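Local coordinates for protein P43 (Trichuris muris, PDB 6QIX) that is the major secreted protein of the whipworm, tethering to matrix and inhibiting interleukin-13 function, at residues V99-D104 / S151-H156; P138-L143 / C362-E367; C290-V295 / D338-C343; D302-T307 / D319-M324. All coordinates share one frame; numbering follows the deposited sequence. Where two conformers were deposited one is given.

Contact 1 of 4, residues V99-D104 / S151-H156; sequences VEVCHD and SIPKKH
Pro153, whose ring meets Val101, turns its carbonyl O to Lys155 NZ at 2.8 Å, in the plane of the carbonyl. A bend at chi2 (71°) brings the ammonium back to this oxygen, and NZ is also bonded to Tyr37 OH and to a terminal oxygen of a diethylene glycol molecule, probably left from crystallisation. The contact sets the end of a two-stranded antiparallel sheet, 79-85 with 95-101, against the linker that runs from helix 139-151 into strand 155-160. No hydrogen bond joins the two segments; apolar valine branches do the work.

Val99 carries most of it. Both its methyls straddle the carbonyl oxygen of Ser151, CG1 at 3.5 Å and CG2 at 3.6 Å, a placing that follows from a chi1 of 162°, which turns CG1 away from the valine's own N. Val99 CG2 also lies 3.7 Å from Ser151 OG. That hydroxyl is bonded to Met148 O, and toward Val99 it meets just a methyl.

Two residues on, the chains part a little, and Val101 CG2 comes no nearer than 4.3 Å to Pro153 CG. Phe79 of the partner strand touches both Val99 and Pro153, while Cys102 is tied to Cys34 by a disulfide. The other valine branch serves its own segment: Val101 CG1 stands 3.5 Å above the centre of the His103 ring.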
loop_
_atom_site.group_PDB
_atom_site.type_symbol
_atom_site.label_atom_id
_atom_site.label_comp_id
_atom_site.label_asym_id
_atom_site.label_seq_id
_atom_site.Cartn_x
_atom_site.Cartn_y
_atom_site.Cartn_z
ATOM N N VAL A 99 -9.312 -11.146 14.460
ATOM C CA VAL A 99 -10.353 -10.911 13.466
ATOM C C VAL A 99 -11.154 -12.193 13.247
ATOM O O VAL A 99 -10.592 -13.294 13.157
ATOM C CB VAL A 99 -9.735 -10.407 12.144
ATOM C CG1 VAL A 99 -10.678 -10.550 10.974
ATOM C CG2 VAL A 99 -9.309 -8.931 12.255
ATOM N N GLU A 100 -12.480 -12.041 13.163
ATOM C CA GLU A 100 -13.387 -13.131 12.824
ATOM C C GLU A 100 -14.291 -12.649 11.703
ATOM O O GLU A 100 -15.064 -11.699 11.885
ATOM C CB GLU A 100 -14.235 -13.576 14.023
ATOM C CG GLU A 100 -15.152 -14.753 13.745
ATOM C CD GLU A 100 -16.080 -15.061 14.928
ATOM O OE1 GLU A 100 -15.741 -14.680 16.075
ATOM O OE2 GLU A 100 -17.140 -15.684 14.709
ATOM N N VAL A 101 -14.221 -13.322 10.562
ATOM C CA VAL A 101 -15.019 -12.921 9.414
ATOM C C VAL A 101 -16.493 -13.179 9.694
ATOM O O VAL A 101 -16.873 -14.186 10.302
ATOM C CB VAL A 101 -14.566 -13.688 8.161
ATOM C CG1 VAL A 101 -15.534 -13.486 7.054
ATOM C CG2 VAL A 101 -13.167 -13.264 7.719
ATOM N N CYS A 102 -17.330 -12.280 9.213
ATOM C CA CYS A 102 -18.782 -12.415 9.287
ATOM C C CYS A 102 -19.257 -13.008 7.959
ATOM O O CYS A 102 -19.565 -12.291 7.019
ATOM C CB CYS A 102 -19.424 -11.062 9.580
ATOM S SG CYS A 102 -19.008 -10.423 11.222
ATOM N N HIS A 103 -19.314 -14.341 7.885
ATOM C CA HIS A 103 -19.712 -15.017 6.656
ATOM C C HIS A 103 -21.214 -14.936 6.368
ATOM O O HIS A 103 -21.649 -15.310 5.271
ATOM C CB HIS A 103 -19.291 -16.488 6.734
ATOM C CG HIS A 103 -17.810 -16.701 6.784
ATOM N ND1 HIS A 103 -16.996 -16.534 5.687
ATOM C CD2 HIS A 103 -16.999 -17.085 7.799
ATOM C CE1 HIS A 103 -15.749 -16.829 6.016
ATOM N NE2 HIS A 103 -15.723 -17.152 7.296
ATOM N N ASP A 104 -22.022 -14.448 7.304
ATOM C CA ASP A 104 -23.423 -14.205 6.984
ATOM C C ASP A 104 -23.560 -13.210 5.835
ATOM O O ASP A 104 -24.494 -13.302 5.037
ATOM C CB ASP A 104 -24.181 -13.698 8.217
ATOM C CG ASP A 104 -24.436 -14.785 9.252
ATOM O OD1 ASP A 104 -24.323 -16.007 8.942
ATOM O OD2 ASP A 104 -24.777 -14.413 10.387
ATOM N N SER A 151 -4.473 -8.507 9.046
ATOM C CA SER A 151 -5.614 -9.219 9.597
ATOM C C SER A 151 -6.920 -8.791 8.938
ATOM O O SER A 151 -7.913 -9.538 9.006
ATOM C CB SER A 151 -5.676 -9.021 11.120
ATOM O OG SER A 151 -5.953 -7.690 11.480
ATOM N N ILE A 152 -6.933 -7.646 8.260
ATOM C CA ILE A 152 -8.129 -7.233 7.504
ATOM C C ILE A 152 -8.371 -8.223 6.367
ATOM O O ILE A 152 -7.404 -8.618 5.671
ATOM C CB ILE A 152 -7.959 -5.803 6.952
ATOM C CG1 ILE A 152 -7.407 -4.870 8.026
ATOM C CG2 ILE A 152 -9.259 -5.293 6.349
ATOM C CD1 ILE A 152 -8.407 -4.289 8.948
ATOM N N PRO A 153 -9.620 -8.612 6.089
ATOM C CA PRO A 153 -9.873 -9.580 5.007
ATOM C C PRO A 153 -9.362 -9.075 3.660
ATOM O O PRO A 153 -9.550 -7.909 3.298
ATOM C CB PRO A 153 -11.410 -9.740 5.029
ATOM C CG PRO A 153 -11.793 -9.397 6.411
ATOM C CD PRO A 153 -10.831 -8.338 6.882
ATOM N N LYS A 154 -8.683 -9.961 2.919
ATOM C CA LYS A 154 -8.010 -9.573 1.686
ATOM C C LYS A 154 -8.945 -9.666 0.491
ATOM O O LYS A 154 -9.678 -10.647 0.322
ATOM C CB LYS A 154 -6.787 -10.451 1.496
ATOM C CG LYS A 154 -5.715 -10.204 2.565
ATOM C CD LYS A 154 -4.428 -10.856 2.197
ATOM C CE LYS A 154 -3.339 -10.477 3.179
ATOM N NZ LYS A 154 -3.583 -11.168 4.449
ATOM N N LYS A 155 -8.933 -8.637 -0.336
ATOM C CA LYS A 155 -9.898 -8.553 -1.429
ATOM C C LYS A 155 -9.393 -9.267 -2.680
ATOM O O LYS A 155 -8.185 -9.293 -2.966
ATOM C CB LYS A 155 -10.225 -7.087 -1.763
ATOM C CG LYS A 155 -11.238 -6.430 -0.849
ATOM C CD LYS A 155 -10.570 -6.227 0.489
ATOM C CE LYS A 155 -11.282 -5.269 1.387
ATOM N NZ LYS A 155 -10.929 -5.505 2.856
ATOM N N HIS A 156 -10.334 -9.895 -3.385
ATOM C CA HIS A 156 -10.131 -10.613 -4.646
ATOM C C HIS A 156 -11.216 -10.125 -5.602
ATOM O O HIS A 156 -12.398 -10.418 -5.401
ATOM C CB HIS A 156 -10.214 -12.125 -4.445
ATOM C CG HIS A 156 -9.316 -12.645 -3.337
ATOM N ND1 HIS A 156 -7.937 -12.543 -3.378
ATOM C CD2 HIS A 156 -9.607 -13.255 -2.164
ATOM C CE1 HIS A 156 -7.421 -13.087 -2.289
ATOM N NE2 HIS A 156 -8.414 -13.530 -1.536
#

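Contact 2 of 4, residues P138-L143 / C362-E367; sequences PSYVRL and CKRVHE. With ACT (acetate ion), chain G.
The guanidinium of Arg364 lies between Val141 of helix 139-151 and its own neighbour His366. Val141 CG2 covers one face, 3.8 Å from Arg364 NH2, and Pro138 approaches obliquely from the same side, its CG 3.5 Å from Arg364 NH1. On the opposite face His366 CE1 stands 3.7 Å above the plane. A flat cation suits this sandwich, since its weakly solvated faces accept carbon while the N-H groups stay available at the edge. The segment after strand 356-358, near the C-terminal end of the model, thus packs on the first turn of helix 139-151.

The edge holds an acetate ion, probably from the crystallisation liquor, in a bidentate pair. Arg364 NE reaches acetate OXT at 2.8 Å, with an angle of 170° at the hydrogen. Arg364 NH2 reaches acetate O at 2.6 Å, almost as straight. A bend at chi3 of 79° swings the head of an otherwise extended chain into place. Arg364 was modelled in two conformers, and this account holds for one.

Further out, Asn88 gives ND2 to the acetate and OD1 to Tyr140 OH. Glu367 OE1 accepts from Arg364 N at 2.9 Å, steadying the arginine's backbone, and OE2 pairs with Arg134. Cys362 is fastened to Cys131.

The two near-linear hydrogen bonds suggest that, in this conformer, the arginine could receive a carboxylate here; whether a natural anion does so is not known.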
loop_
_atom_site.group_PDB
_atom_site.type_symbol
_atom_site.label_atom_id
_atom_site.label_comp_id
_atom_site.label_asym_id
_atom_site.label_seq_id
_atom_site.Cartn_x
_atom_site.Cartn_y
_atom_site.Cartn_z
ATOM N N PRO A 138 10.437 2.738 14.191
ATOM C CA PRO A 138 11.100 1.597 14.844
ATOM C C PRO A 138 10.573 0.288 14.281
ATOM O O PRO A 138 9.376 0.142 14.020
ATOM C CB PRO A 138 10.737 1.755 16.325
ATOM C CG PRO A 138 10.256 3.210 16.464
ATOM C CD PRO A 138 9.604 3.508 15.130
ATOM N N SER A 139 11.479 -0.669 14.105
ATOM C CA SER A 139 11.117 -1.950 13.527
ATOM C C SER A 139 9.933 -2.582 14.266
ATOM O O SER A 139 9.009 -3.102 13.639
ATOM C CB SER A 139 12.341 -2.875 13.538
ATOM O OG SER A 139 11.989 -4.141 12.981
ATOM N N TYR A 140 9.923 -2.519 15.601
ATOM C CA TYR A 140 8.842 -3.181 16.339
ATOM C C TYR A 140 7.484 -2.507 16.084
ATOM O O TYR A 140 6.439 -3.186 16.114
ATOM C CB TYR A 140 9.192 -3.246 17.842
ATOM C CG TYR A 140 8.916 -1.991 18.635
ATOM C CD1 TYR A 140 7.718 -1.836 19.309
ATOM C CD2 TYR A 140 9.857 -0.958 18.714
ATOM C CE1 TYR A 140 7.451 -0.698 20.035
ATOM C CE2 TYR A 140 9.594 0.192 19.436
ATOM C CZ TYR A 140 8.388 0.307 20.108
ATOM O OH TYR A 140 8.089 1.435 20.850
ATOM N N VAL A 141 7.486 -1.197 15.795
ATOM C CA VAL A 141 6.266 -0.475 15.432
ATOM C C VAL A 141 5.782 -0.905 14.052
ATOM O O VAL A 141 4.591 -1.225 13.831
ATOM C CB VAL A 141 6.543 1.038 15.477
ATOM C CG1 VAL A 141 5.357 1.821 14.970
ATOM C CG2 VAL A 141 6.904 1.459 16.917
ATOM N N ARG A 142 6.706 -0.921 13.094
ATOM C CA ARG A 142 6.369 -1.351 11.746
ATOM C C ARG A 142 5.761 -2.740 11.772
ATOM O O ARG A 142 4.731 -2.987 11.123
ATOM C CB ARG A 142 7.620 -1.300 10.871
ATOM C CG ARG A 142 7.403 -1.671 9.476
ATOM C CD ARG A 142 8.687 -1.498 8.633
ATOM N NE ARG A 142 8.287 -1.956 7.318
ATOM C CZ ARG A 142 8.703 -1.442 6.186
ATOM N NH1 ARG A 142 9.590 -0.423 6.218
ATOM N NH2 ARG A 142 8.238 -1.965 5.045
ATOM N N LEU A 143 6.345 -3.650 12.559
ATOM C CA LEU A 143 5.863 -5.019 12.554
ATOM C C LEU A 143 4.519 -5.130 13.253
ATOM O O LEU A 143 3.673 -5.924 12.824
ATOM C CB LEU A 143 6.875 -5.957 13.215
ATOM C CG LEU A 143 8.218 -6.004 12.472
ATOM C CD1 LEU A 143 9.198 -6.918 13.197
ATOM C CD2 LEU A 143 8.048 -6.446 11.029
ATOM N N CYS A 362 -0.554 10.143 8.801
ATOM C CA CYS A 362 0.470 9.119 8.986
ATOM C C CYS A 362 1.226 9.241 10.295
ATOM O O CYS A 362 1.986 8.331 10.630
ATOM C CB CYS A 362 1.528 9.150 7.871
ATOM S SG CYS A 362 0.994 8.417 6.344
ATOM N N LYS A 363 1.074 10.344 11.014
ATOM C CA LYS A 363 1.883 10.585 12.195
ATOM C C LYS A 363 1.645 9.516 13.248
ATOM O O LYS A 363 0.527 9.012 13.407
ATOM C CB LYS A 363 1.565 11.967 12.766
ATOM C CG LYS A 363 2.314 13.097 12.053
ATOM C CD LYS A 363 1.931 14.477 12.553
ATOM C CE LYS A 363 2.664 15.531 11.749
ATOM N NZ LYS A 363 2.229 16.904 12.094
ATOM N N ARG A 364 2.714 9.156 13.964
ATOM C CA ARG A 364 2.565 8.300 15.131
ATOM C C ARG A 364 1.615 8.962 16.120
ATOM O O ARG A 364 1.486 10.187 16.161
ATOM C CB ARG A 364 3.927 8.020 15.774
ATOM C CG ARG A 364 4.696 6.922 15.054
ATOM C CD ARG A 364 6.063 6.695 15.642
ATOM N NE ARG A 364 5.994 5.907 16.863
ATOM C CZ ARG A 364 7.047 5.571 17.601
ATOM N NH1 ARG A 364 8.263 5.956 17.246
ATOM N NH2 ARG A 364 6.879 4.855 18.701
ATOM N N VAL A 365 0.930 8.138 16.915
ATOM C CA VAL A 365 -0.108 8.671 17.796
ATOM C C VAL A 365 0.442 9.800 18.659
ATOM O O VAL A 365 -0.204 10.838 18.824
ATOM C CB VAL A 365 -0.721 7.545 18.651
ATOM C CG1 VAL A 365 -1.409 6.498 17.759
ATOM C CG2 VAL A 365 0.354 6.910 19.528
ATOM N N HIS A 366 1.667 9.645 19.176
ATOM C CA HIS A 366 2.239 10.675 20.045
ATOM C C HIS A 366 2.651 11.935 19.286
ATOM O O HIS A 366 2.782 12.995 19.902
ATOM C CB HIS A 366 3.449 10.126 20.816
ATOM C CG HIS A 366 4.715 10.083 20.014
ATOM N ND1 HIS A 366 5.124 8.956 19.328
ATOM C CD2 HIS A 366 5.661 11.026 19.787
ATOM C CE1 HIS A 366 6.264 9.212 18.710
ATOM N NE2 HIS A 366 6.613 10.460 18.972
ATOM N N GLU A 367 2.881 11.848 17.975
ATOM C CA GLU A 367 3.200 13.035 17.191
ATOM C C GLU A 367 1.956 13.848 16.827
ATOM O O GLU A 367 2.089 15.019 16.472
ATOM C CB GLU A 367 3.936 12.639 15.903
ATOM C CG GLU A 367 5.335 12.025 16.088
ATOM C CD GLU A 367 5.872 11.393 14.802
ATOM O OE1 GLU A 367 5.051 10.939 13.936
ATOM O OE2 GLU A 367 7.124 11.344 14.670
HETATM C C ACT G . 3.716 3.877 18.448
HETATM O O ACT G . 4.628 3.757 19.315
HETATM O OXT ACT G . 3.563 4.775 17.582
HETATM C CH3 ACT G . 2.652 2.763 18.394
#

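Contact 3 of 4, residues C290-V295 / D338-C343; sequences CAFPRV and DKCKCC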
loop_
_atom_site.group_PDB
_atom_site.type_symbol
_atom_site.label_atom_id
_atom_site.label_comp_id
_atom_site.label_asym_id
_atom_site.label_seq_id
_atom_site.Cartn_x
_atom_site.Cartn_y
_atom_site.Cartn_z
ATOM N N CYS A 290 4.241 22.057 -11.809
ATOM C CA CYS A 290 4.833 21.031 -10.972
ATOM C C CYS A 290 3.966 19.797 -10.948
ATOM O O CYS A 290 4.110 18.958 -10.069
ATOM C CB CYS A 290 5.079 21.554 -9.562
ATOM S SG CYS A 290 6.305 22.944 -9.600
ATOM N N ALA A 291 3.069 19.679 -11.911
ATOM C CA ALA A 291 2.179 18.545 -11.969
ATOM C C ALA A 291 2.818 17.297 -12.557
ATOM O O ALA A 291 2.229 16.220 -12.442
ATOM C CB ALA A 291 0.970 18.952 -12.798
ATOM N N PHE A 292 3.982 17.391 -13.197
ATOM C CA PHE A 292 4.426 16.260 -14.003
ATOM C C PHE A 292 4.660 14.988 -13.192
ATOM O O PHE A 292 4.457 13.897 -13.752
ATOM C CB PHE A 292 5.683 16.621 -14.812
ATOM C CG PHE A 292 6.840 17.097 -13.988
ATOM C CD1 PHE A 292 7.864 16.235 -13.622
ATOM C CD2 PHE A 292 6.924 18.419 -13.608
ATOM C CE1 PHE A 292 8.947 16.698 -12.856
ATOM C CE2 PHE A 292 7.996 18.884 -12.849
ATOM C CZ PHE A 292 8.999 18.002 -12.474
ATOM N N PRO A 293 5.045 15.031 -11.916
ATOM C CA PRO A 293 5.153 13.750 -11.184
ATOM C C PRO A 293 3.834 12.994 -11.121
ATOM O O PRO A 293 3.790 11.785 -11.372
ATOM C CB PRO A 293 5.637 14.177 -9.802
ATOM C CG PRO A 293 6.249 15.553 -10.009
ATOM C CD PRO A 293 5.438 16.195 -11.088
ATOM N N ARG A 294 2.735 13.674 -10.798
ATOM C CA ARG A 294 1.451 12.982 -10.736
ATOM C C ARG A 294 1.050 12.447 -12.111
ATOM O O ARG A 294 0.577 11.300 -12.242
ATOM C CB ARG A 294 0.378 13.915 -10.185
ATOM C CG ARG A 294 -0.974 13.242 -9.997
ATOM C CD ARG A 294 -2.055 13.872 -10.876
ATOM N NE ARG A 294 -2.283 15.282 -10.562
ATOM C CZ ARG A 294 -2.359 16.259 -11.468
ATOM N NH1 ARG A 294 -2.221 15.994 -12.766
ATOM N NH2 ARG A 294 -2.575 17.507 -11.073
ATOM N N VAL A 295 1.219 13.269 -13.146
ATOM C CA VAL A 295 0.897 12.832 -14.499
ATOM C C VAL A 295 1.659 11.567 -14.841
ATOM O O VAL A 295 1.096 10.615 -15.424
ATOM C CB VAL A 295 1.195 13.943 -15.518
ATOM C CG1 VAL A 295 0.982 13.417 -16.909
ATOM C CG2 VAL A 295 0.328 15.168 -15.218
ATOM N N ASP A 338 10.502 29.850 -9.313
ATOM C CA ASP A 338 10.625 29.171 -10.594
ATOM C C ASP A 338 10.886 27.667 -10.448
ATOM O O ASP A 338 11.201 27.000 -11.441
ATOM C CB ASP A 338 11.759 29.804 -11.397
ATOM C CG ASP A 338 13.050 29.909 -10.588
ATOM O OD1 ASP A 338 14.134 29.850 -11.211
ATOM O OD2 ASP A 338 12.970 30.050 -9.334
ATOM N N LYS A 339 10.756 27.118 -9.249
ATOM C CA LYS A 339 11.132 25.725 -9.027
ATOM C C LYS A 339 10.002 24.914 -8.423
ATOM O O LYS A 339 9.069 25.444 -7.858
ATOM C CB LYS A 339 12.348 25.604 -8.097
ATOM C CG LYS A 339 13.599 26.354 -8.580
ATOM C CD LYS A 339 14.167 25.686 -9.819
ATOM C CE LYS A 339 15.457 26.341 -10.282
ATOM N NZ LYS A 339 15.906 25.714 -11.564
ATOM N N CYS A 340 10.149 23.588 -8.482
ATOM C CA CYS A 340 9.236 22.662 -7.843
ATOM C C CYS A 340 9.934 22.072 -6.638
ATOM O O CYS A 340 11.031 21.560 -6.789
ATOM C CB CYS A 340 8.856 21.511 -8.795
ATOM S SG CYS A 340 8.034 22.101 -10.312
ATOM N N LYS A 341 9.301 22.112 -5.470
ATOM C CA LYS A 341 9.862 21.584 -4.222
ATOM C C LYS A 341 9.060 20.356 -3.823
ATOM O O LYS A 341 7.858 20.457 -3.537
ATOM C CB LYS A 341 9.799 22.649 -3.133
ATOM C CG LYS A 341 10.565 23.935 -3.506
ATOM C CD LYS A 341 12.094 23.713 -3.422
ATOM C CE LYS A 341 12.789 25.033 -3.728
ATOM N NZ LYS A 341 14.246 24.938 -3.595
ATOM N N CYS A 342 9.707 19.182 -3.817
ATOM C CA CYS A 342 8.959 17.930 -3.819
ATOM C C CYS A 342 9.414 16.994 -2.709
ATOM O O CYS A 342 10.602 16.900 -2.411
ATOM C CB CYS A 342 9.107 17.191 -5.157
ATOM S SG CYS A 342 8.661 18.214 -6.604
ATOM N N CYS A 343 8.446 16.273 -2.163
ATOM C CA CYS A 343 8.670 15.213 -1.186
ATOM C C CYS A 343 7.840 13.976 -1.535
ATOM O O CYS A 343 6.776 14.069 -2.152
ATOM C CB CYS A 343 8.256 15.661 0.248
ATOM S SG CYS A 343 8.908 17.247 0.800
#
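Cys340 reaches across from strand 339-344 to Cys290, just ahead of helix 292-310. Its CB already lies 3.0 Å from Cys290 SG, a distance that follows from the CB-SG and S-S bonds and the angle between them. At the tip, Cys340 SG is joined to Cys290 SG at 2.1 Å, with a torsion of -89° about the S-S bond, a left-handed disulfide near its preferred right-angle twist. Both sulfurs sit beside their own backbone N (chi1 -60° in Cys340, -63° in Cys290), so each half is normally staggered too.

The Cys340 sulfur has a second neighbour in Phe292, whose CE2 is 4.1 Å away. Cys340 SG lies 5.4 Å from the centroid of the Phe292 ring, well off its normal, in an oblique sulfur-aromatic contact. Pro293 CD packs 3.3 Å above one face of that ring, which also touches Leu283 and Ile286. An N-acetylglucosamine of the attached glycan lies about 5 Å from the Phe292 side chain.

Strand 339-344 is the middle one of three, and Cys342 and Cys343 bond to Cys333 and Cys356. No hydrogen bond joins the two segments; the disulfide links helix start to sheet covalently, as befits a secreted protein rich in disulfides.

Contact 4 of 4, residues D302-T307 / D319-M324; sequences DDFTAT and DGYAKM
Phe304 of helix 292-310 and Ala322 of helix 315-325 mark the closest backbone approach, their CA atoms 8.2 Å apart, in two consecutive helices packed through an aromatic ring. The Phe304 side chain projects straight at the second helix, for a chi1 of 167° extends the ring away from its own backbone N, and the far end of the ring enters between two neighbouring residues. On one side Phe304 CE1 meets Tyr321 CB at 3.7 Å; on the other Phe304 CE2 meets Ala322 CB at 3.9 Å. Between them Phe304 CZ comes within 4.0 Å of Ala322 N, close to the backbone itself, and is equally near Tyr321 CB. The three outermost carbons of the ring therefore carry the whole contact, and each meets the second helix at its main chain or at a CB. Alanine suits this place because its single methyl lets a bulky ring approach so near.

Tyr321 gives just its CB to the contact. Its side chain crosses that of Phe304 at about a right angle and carries the ring away to Phe260, which it meets edge-to-face, and to a bound polyethylene glycol fragment, probably from crystallisation.

Around this apolar joint, Tyr225 meets Phe304 edge-to-face, Leu325 and Arg318 of helix 315-325 also touch that ring, Phe123 packs on Ala322, and Met324 leans on strand 262-268.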
loop_
_atom_site.group_PDB
_atom_site.type_symbol
_atom_site.label_atom_id
_atom_site.label_comp_id
_atom_site.label_asym_id
_atom_site.label_seq_id
_atom_site.Cartn_x
_atom_site.Cartn_y
_atom_site.Cartn_z
ATOM N N ASP A 302 -1.967 3.628 -15.605
ATOM C CA ASP A 302 -2.813 3.347 -16.763
ATOM C C ASP A 302 -2.193 2.237 -17.599
ATOM O O ASP A 302 -2.896 1.314 -18.059
ATOM C CB ASP A 302 -2.990 4.618 -17.615
ATOM C CG ASP A 302 -3.983 5.623 -17.011
ATOM O OD1 ASP A 302 -4.768 5.249 -16.119
ATOM O OD2 ASP A 302 -3.967 6.821 -17.416
ATOM N N ASP A 303 -0.871 2.317 -17.817
ATOM C CA ASP A 303 -0.190 1.317 -18.634
ATOM C C ASP A 303 -0.198 -0.056 -17.961
ATOM O O ASP A 303 -0.415 -1.082 -18.630
ATOM C CB ASP A 303 1.233 1.772 -18.927
ATOM C CG ASP A 303 1.270 2.982 -19.877
ATOM O OD1 ASP A 303 2.351 3.596 -20.029
ATOM O OD2 ASP A 303 0.217 3.319 -20.480
ATOM N N PHE A 304 0.018 -0.101 -16.643
ATOM C CA PHE A 304 -0.041 -1.377 -15.936
ATOM C C PHE A 304 -1.436 -1.992 -16.038
ATOM O O PHE A 304 -1.593 -3.196 -16.286
ATOM C CB PHE A 304 0.346 -1.218 -14.452
ATOM C CG PHE A 304 -0.002 -2.439 -13.643
ATOM C CD1 PHE A 304 0.738 -3.605 -13.797
ATOM C CD2 PHE A 304 -1.098 -2.445 -12.788
ATOM C CE1 PHE A 304 0.400 -4.787 -13.110
ATOM C CE2 PHE A 304 -1.453 -3.622 -12.103
ATOM C CZ PHE A 304 -0.702 -4.793 -12.243
ATOM N N THR A 305 -2.468 -1.187 -15.781
ATOM C CA THR A 305 -3.829 -1.724 -15.779
ATOM C C THR A 305 -4.199 -2.271 -17.155
ATOM O O THR A 305 -4.731 -3.397 -17.276
ATOM C CB THR A 305 -4.784 -0.621 -15.301
ATOM O OG1 THR A 305 -4.416 -0.232 -13.953
ATOM C CG2 THR A 305 -6.240 -1.033 -15.349
ATOM N N ALA A 306 -3.870 -1.512 -18.208
ATOM C CA ALA A 306 -4.057 -2.011 -19.568
ATOM C C ALA A 306 -3.245 -3.281 -19.836
ATOM O O ALA A 306 -3.749 -4.222 -20.467
ATOM C CB ALA A 306 -3.671 -0.922 -20.557
ATOM N N THR A 307 -1.989 -3.332 -19.384
ATOM C CA THR A 307 -1.173 -4.532 -19.597
ATOM C C THR A 307 -1.741 -5.727 -18.853
ATOM O O THR A 307 -1.626 -6.866 -19.324
ATOM C CB THR A 307 0.267 -4.302 -19.129
ATOM O OG1 THR A 307 0.867 -3.296 -19.926
ATOM C CG2 THR A 307 1.093 -5.594 -19.244
ATOM N N ASP A 319 -2.597 -8.493 -8.609
ATOM C CA ASP A 319 -2.413 -7.924 -7.276
ATOM C C ASP A 319 -0.950 -7.995 -6.847
ATOM O O ASP A 319 -0.397 -7.040 -6.256
ATOM C CB ASP A 319 -3.301 -8.671 -6.275
ATOM C CG ASP A 319 -4.798 -8.365 -6.457
ATOM O OD1 ASP A 319 -5.081 -7.338 -7.138
ATOM O OD2 ASP A 319 -5.663 -9.116 -5.897
ATOM N N GLY A 320 -0.299 -9.106 -7.149
ATOM C CA GLY A 320 1.091 -9.237 -6.741
ATOM C C GLY A 320 1.981 -8.202 -7.391
ATOM O O GLY A 320 2.814 -7.610 -6.731
ATOM N N TYR A 321 1.824 -7.983 -8.712
ATOM C CA TYR A 321 2.570 -6.928 -9.373
ATOM C C TYR A 321 2.175 -5.568 -8.822
ATOM O O TYR A 321 3.036 -4.694 -8.597
ATOM C CB TYR A 321 2.331 -6.964 -10.880
ATOM C CG TYR A 321 3.162 -7.954 -11.652
ATOM C CD1 TYR A 321 4.550 -7.859 -11.708
ATOM C CD2 TYR A 321 2.554 -8.997 -12.345
ATOM C CE1 TYR A 321 5.303 -8.769 -12.420
ATOM C CE2 TYR A 321 3.303 -9.928 -13.058
ATOM C CZ TYR A 321 4.668 -9.798 -13.103
ATOM O OH TYR A 321 5.415 -10.716 -13.823
ATOM N N ALA A 322 0.876 -5.353 -8.604
ATOM C CA ALA A 322 0.431 -4.021 -8.218
ATOM C C ALA A 322 0.992 -3.654 -6.841
ATOM O O ALA A 322 1.292 -2.496 -6.586
ATOM C CB ALA A 322 -1.093 -3.948 -8.221
ATOM N N LYS A 323 1.064 -4.619 -5.911
ATOM C CA LYS A 323 1.614 -4.311 -4.593
ATOM C C LYS A 323 3.056 -3.840 -4.686
ATOM O O LYS A 323 3.469 -2.953 -3.916
ATOM C CB LYS A 323 1.481 -5.530 -3.662
ATOM C CG LYS A 323 0.032 -5.790 -3.241
ATOM C CD LYS A 323 -0.104 -7.089 -2.461
ATOM C CE LYS A 323 -1.475 -7.508 -2.306
ATOM N NZ LYS A 323 -1.511 -8.803 -1.499
ATOM N N MET A 324 3.833 -4.403 -5.613
ATOM C CA MET A 324 5.197 -3.926 -5.836
ATOM C C MET A 324 5.185 -2.521 -6.450
ATOM O O MET A 324 5.921 -1.626 -6.005
ATOM C CB MET A 324 5.959 -4.919 -6.736
ATOM C CG MET A 324 6.096 -6.344 -6.177
ATOM S SD MET A 324 6.917 -7.512 -7.321
ATOM C CE MET A 324 8.630 -6.986 -7.219
#

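In the fold
Contact 4 is the buried one of the four; the others are partly buried and lie farther from the chain's centre. Contacts 3 and 4 both use helix 292-310, the first fixing its start covalently, the second packing an aromatic ring from its later turns. Helix 139-151 links another pair: contact 2 lies at its beginning, contact 1 where the chain leaves it. Contact 1 rests on small apolar packing without hydrogen bonds across, contact 2 on a charged group with a bound anion. Contacts 1 and 3 stand on opposite sides of the chain's centre, about 39 Å apart between centres, whereas contacts 1 and 4 touch by simple packing of the Lys155 carbonyl O against the Asp319 carboxylate.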